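Local coordinates for protein acid phosphatase (Mycobacterium tuberculosis, PDB 2A6P) that removes phosphate from a broad range of phosphomonoesters, including phosphorylated sugars, and can serve as a fructose-1,6-bisphosphatase in gluconeogenesis, at residues A[62-65]-A[70-73]; A[42-47]-A[177-182]. All blocks are in the same frame, centred on the assembly; numbering follows the deposited sequence.

In the fold
Both contacts are buried and join a helix to the end of the same mixed sheet, but on different elements. Interaction 1 is local: strand 61-64 meets helix 68-76, which follows it almost at once, through a thiol, a leucine and a threonine hydroxyl close to a backbone carbonyl. Interaction 2 is long-range, setting helix 39-53 against the turn that leads into strand 180-187, and relies on methyl-to-methylene packing plus one bridging water. The two helices also meet each other: R42 NH2 forms a salt bridge of 3.0 Å with D72 OD1, and A45 packs on T73. T70 of interaction 1 and T178 of interaction 2 both lie near H18, the inferred phosphohistidine residue.

Interaction 1 (A[62-65]-A[70-73]); sequences VICS and TLDT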
loop_
_atom_site.group_PDB
_atom_site.type_symbol
_atom_site.label_atom_id
_atom_site.label_comp_id
_atom_site.label_asym_id
_atom_site.label_seq_id
_atom_site.Cartn_x
_atom_site.Cartn_y
_atom_site.Cartn_z
ATOM N N VAL A 62 -13.500 14.098 -10.409
ATOM C CA VAL A 62 -12.226 14.585 -9.876
ATOM C C VAL A 62 -12.356 15.779 -8.932
ATOM O O VAL A 62 -12.854 16.846 -9.316
ATOM C CB VAL A 62 -11.270 14.975 -11.029
ATOM C CG1 VAL A 62 -9.935 15.427 -10.469
ATOM C CG2 VAL A 62 -11.089 13.784 -11.991
ATOM N N ILE A 63 -11.906 15.576 -7.695
ATOM C CA ILE A 63 -11.928 16.594 -6.653
ATOM C C ILE A 63 -10.470 16.994 -6.431
ATOM O O ILE A 63 -9.603 16.126 -6.272
ATOM C CB ILE A 63 -12.538 16.037 -5.346
ATOM C CG1 ILE A 63 -13.996 15.619 -5.575
ATOM C CG2 ILE A 63 -12.535 17.115 -4.268
ATOM C CD1 ILE A 63 -14.172 14.432 -6.478
ATOM N N CYS A 64 -10.200 18.296 -6.403
ATOM C CA CYS A 64 -8.826 18.785 -6.277
ATOM C C CYS A 64 -8.584 19.808 -5.162
ATOM O O CYS A 64 -9.461 20.597 -4.837
ATOM C CB CYS A 64 -8.401 19.395 -7.631
ATOM S SG CYS A 64 -6.646 19.854 -7.843
ATOM N N SER A 65 -7.382 19.786 -4.588
ATOM C CA SER A 65 -7.011 20.736 -3.543
ATOM C C SER A 65 -6.823 22.116 -4.210
ATOM O O SER A 65 -6.366 22.216 -5.364
ATOM C CB SER A 65 -5.713 20.303 -2.872
ATOM O OG SER A 65 -5.178 21.367 -2.104
ATOM N N THR A 70 -1.350 21.593 -6.925
ATOM C CA THR A 70 -2.270 20.480 -7.156
ATOM C C THR A 70 -3.149 20.770 -8.375
ATOM O O THR A 70 -3.436 19.870 -9.169
ATOM C CB THR A 70 -3.180 20.185 -5.918
ATOM O OG1 THR A 70 -3.620 21.414 -5.327
ATOM C CG2 THR A 70 -2.424 19.344 -4.877
ATOM N N LEU A 71 -3.570 22.023 -8.536
ATOM C CA LEU A 71 -4.387 22.374 -9.694
ATOM C C LEU A 71 -3.539 22.148 -10.942
ATOM O O LEU A 71 -4.000 21.591 -11.941
ATOM C CB LEU A 71 -4.826 23.843 -9.619
ATOM C CG LEU A 71 -5.916 24.158 -8.587
ATOM C CD1 LEU A 71 -6.090 25.661 -8.467
ATOM C CD2 LEU A 71 -7.235 23.494 -9.012
ATOM N N ASP A 72 -2.287 22.582 -10.861
ATOM C CA ASP A 72 -1.339 22.440 -11.960
ATOM C C ASP A 72 -1.171 20.975 -12.329
ATOM O O ASP A 72 -1.195 20.613 -13.512
ATOM C CB ASP A 72 0.024 23.004 -11.559
ATOM C CG ASP A 72 0.531 24.041 -12.531
ATOM O OD1 ASP A 72 0.485 23.779 -13.754
ATOM O OD2 ASP A 72 0.982 25.110 -12.068
ATOM N N THR A 73 -0.988 20.134 -11.314
ATOM C CA THR A 73 -0.813 18.702 -11.542
ATOM C C THR A 73 -2.007 18.109 -12.302
ATOM O O THR A 73 -1.828 17.369 -13.277
ATOM C CB THR A 73 -0.632 17.951 -10.209
ATOM O OG1 THR A 73 0.538 18.435 -9.541
ATOM C CG2 THR A 73 -0.482 16.454 -10.454
#
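The polar part of this contact centres on T70, whose OG1 lies 2.9 Å from the backbone O of S65. The hydroxyl has one proton and two carbonyls in reach, R67 O and S65 O, so the bond to S65 O is not certain. A chi1 of 41° folds OG1 back over the backbone of T70, on the side of the chain leaving the strand. S65 adds van der Waals contact, its CB coming within 3.4 Å of T70 OG1. The sulfur of C64 reaches across to the start of the helix and lies against the T70 carbonyl, SG 3.5 Å from T70 O, a close approach rather than an apolar contact. The apolar pair is C64 SG with the CD2 methyl of L71, 3.9 Å apart. L71 also brings CG to 3.8 Å from the carbonyl oxygen S65 O, while its side chain touches V84 of the next strand. S65 in turn packs on H152, which probably stabilises the transition state, and T73 on H18. The arrangement is the first half of a beta-alpha-beta unit, strand 61-64, helix 68-76 and strand 83-84, with the strand's C-terminal end beside the active site, as in the histidine phosphatase fold.

Interaction 2 (A[42-47]-A[177-182]); sequences RTQAEL and PTASIG
Q44 leaves its helix with CG anti to its own carbonyl carbon (chi1 -85°) and runs on extended, carrying its amide over the A179 methyl to T178. The T178 hydroxyl is near the amide end of Q44, with Q44 CD 3.6 Å from T178 OG1. The closest apolar approach is between Q44 CB and A179 CB, at 3.4 Å, and Q44 CG follows at 4.0 Å from the same A179 CB. A179 is the third residue of a type II beta turn, P177 to S180, with positive phi (65°), and its methyl faces the helix. The turn leads into strand 180-187, which runs antiparallel beside strand 13-17 in the sheet of the histidine phosphatase fold; A179 pairs by backbone hydrogen bond with H18, and T178 touches R17, so the turn borders the catalytic pocket. A weak backbone hydrogen bond from S180 N to P177 O, 3.1 Å long, closes the turn; the S180 OG to P177 O distance of 2.5 Å is too short to be trusted. A water bridges the two backbones, giving one hydrogen bond to Q44 O at 3.2 Å and another to A179 O at 3.1 Å. Further along the strand, I181 packs on L51 and L52 of helix 39-53.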
loop_
_atom_site.group_PDB
_atom_site.type_symbol
_atom_site.label_atom_id
_atom_site.label_comp_id
_atom_site.label_asym_id
_atom_site.label_seq_id
_atom_site.Cartn_x
_atom_site.Cartn_y
_atom_site.Cartn_z
ATOM N N ARG A 42 6.436 19.009 -13.154
ATOM C CA ARG A 42 5.515 19.049 -14.279
ATOM C C ARG A 42 5.561 17.740 -15.030
ATOM O O ARG A 42 4.529 17.232 -15.468
ATOM C CB ARG A 42 5.877 20.176 -15.246
ATOM C CG ARG A 42 5.984 21.547 -14.606
ATOM C CD ARG A 42 5.717 22.643 -15.630
ATOM N NE ARG A 42 4.454 23.329 -15.357
ATOM C CZ ARG A 42 3.613 23.758 -16.296
ATOM N NH1 ARG A 42 3.897 23.566 -17.579
ATOM N NH2 ARG A 42 2.490 24.382 -15.957
ATOM N N THR A 43 6.764 17.199 -15.191
ATOM C CA THR A 43 6.941 15.938 -15.904
ATOM C C THR A 43 6.286 14.793 -15.131
ATOM O O THR A 43 5.636 13.930 -15.720
ATOM C CB THR A 43 8.437 15.621 -16.112
ATOM O OG1 THR A 43 9.077 16.733 -16.755
ATOM C CG2 THR A 43 8.606 14.376 -16.985
ATOM N N GLN A 44 6.469 14.791 -13.810
ATOM C CA GLN A 44 5.877 13.773 -12.942
ATOM C C GLN A 44 4.367 13.758 -13.148
ATOM O O GLN A 44 3.770 12.702 -13.377
ATOM C CB GLN A 44 6.179 14.077 -11.473
ATOM C CG GLN A 44 7.525 13.559 -10.985
ATOM C CD GLN A 44 7.821 13.957 -9.550
ATOM O OE1 GLN A 44 8.701 13.385 -8.897
ATOM N NE2 GLN A 44 7.094 14.946 -9.053
ATOM N N ALA A 45 3.765 14.941 -13.067
ATOM C CA ALA A 45 2.330 15.094 -13.249
ATOM C C ALA A 45 1.901 14.548 -14.607
ATOM O O ALA A 45 0.894 13.845 -14.721
ATOM C CB ALA A 45 1.954 16.558 -13.139
ATOM N N GLU A 46 2.667 14.893 -15.637
ATOM C CA GLU A 46 2.369 14.445 -16.991
ATOM C C GLU A 46 2.374 12.915 -17.074
ATOM O O GLU A 46 1.482 12.324 -17.684
ATOM C CB GLU A 46 3.383 15.054 -17.974
ATOM C CG GLU A 46 3.184 16.555 -18.226
ATOM C CD GLU A 46 4.333 17.196 -19.014
ATOM O OE1 GLU A 46 4.779 16.604 -20.020
ATOM O OE2 GLU A 46 4.787 18.301 -18.633
ATOM N N LEU A 47 3.366 12.280 -16.455
ATOM C CA LEU A 47 3.466 10.821 -16.462
ATOM C C LEU A 47 2.341 10.157 -15.657
ATOM O O LEU A 47 1.838 9.097 -16.027
ATOM C CB LEU A 47 4.834 10.388 -15.923
ATOM C CG LEU A 47 6.015 10.779 -16.824
ATOM C CD1 LEU A 47 7.339 10.496 -16.124
ATOM C CD2 LEU A 47 5.922 10.016 -18.136
ATOM N N PRO A 177 4.759 9.263 -1.979
ATOM C CA PRO A 177 5.715 10.171 -2.635
ATOM C C PRO A 177 5.055 11.088 -3.659
ATOM O O PRO A 177 3.890 10.891 -4.022
ATOM C CB PRO A 177 6.753 9.216 -3.250
ATOM C CG PRO A 177 5.961 7.955 -3.504
ATOM C CD PRO A 177 5.054 7.849 -2.285
ATOM N N THR A 178 5.797 12.098 -4.112
ATOM C CA THR A 178 5.272 13.062 -5.077
ATOM C C THR A 178 4.868 12.392 -6.376
ATOM O O THR A 178 5.598 11.573 -6.923
ATOM C CB THR A 178 6.303 14.154 -5.405
ATOM O OG1 THR A 178 7.467 13.550 -5.974
ATOM C CG2 THR A 178 6.690 14.920 -4.153
ATOM N N ALA A 179 3.695 12.762 -6.872
ATOM C CA ALA A 179 3.160 12.209 -8.112
ATOM C C ALA A 179 2.863 10.722 -8.013
ATOM O O ALA A 179 2.865 10.023 -9.025
ATOM C CB ALA A 179 4.125 12.472 -9.272
ATOM N N SER A 180 2.608 10.233 -6.802
ATOM C CA SER A 180 2.286 8.820 -6.613
ATOM C C SER A 180 0.771 8.620 -6.455
ATOM O O SER A 180 0.038 9.536 -6.058
ATOM C CB SER A 180 3.014 8.268 -5.387
ATOM O OG SER A 180 2.497 8.813 -4.188
ATOM N N ILE A 181 0.318 7.412 -6.765
ATOM C CA ILE A 181 -1.091 7.048 -6.698
ATOM C C ILE A 181 -1.377 5.925 -5.689
ATOM O O ILE A 181 -0.639 4.940 -5.610
ATOM C CB ILE A 181 -1.599 6.592 -8.104
ATOM C CG1 ILE A 181 -1.444 7.736 -9.121
ATOM C CG2 ILE A 181 -3.051 6.109 -8.026
ATOM C CD1 ILE A 181 -1.712 7.307 -10.558
ATOM N N GLY A 182 -2.440 6.107 -4.909
ATOM C CA GLY A 182 -2.872 5.103 -3.951
ATOM C C GLY A 182 -4.297 4.773 -4.373
ATOM O O GLY A 182 -4.992 5.675 -4.851
HETATM O O HOH W 1 4.187 9.913 -11.784
#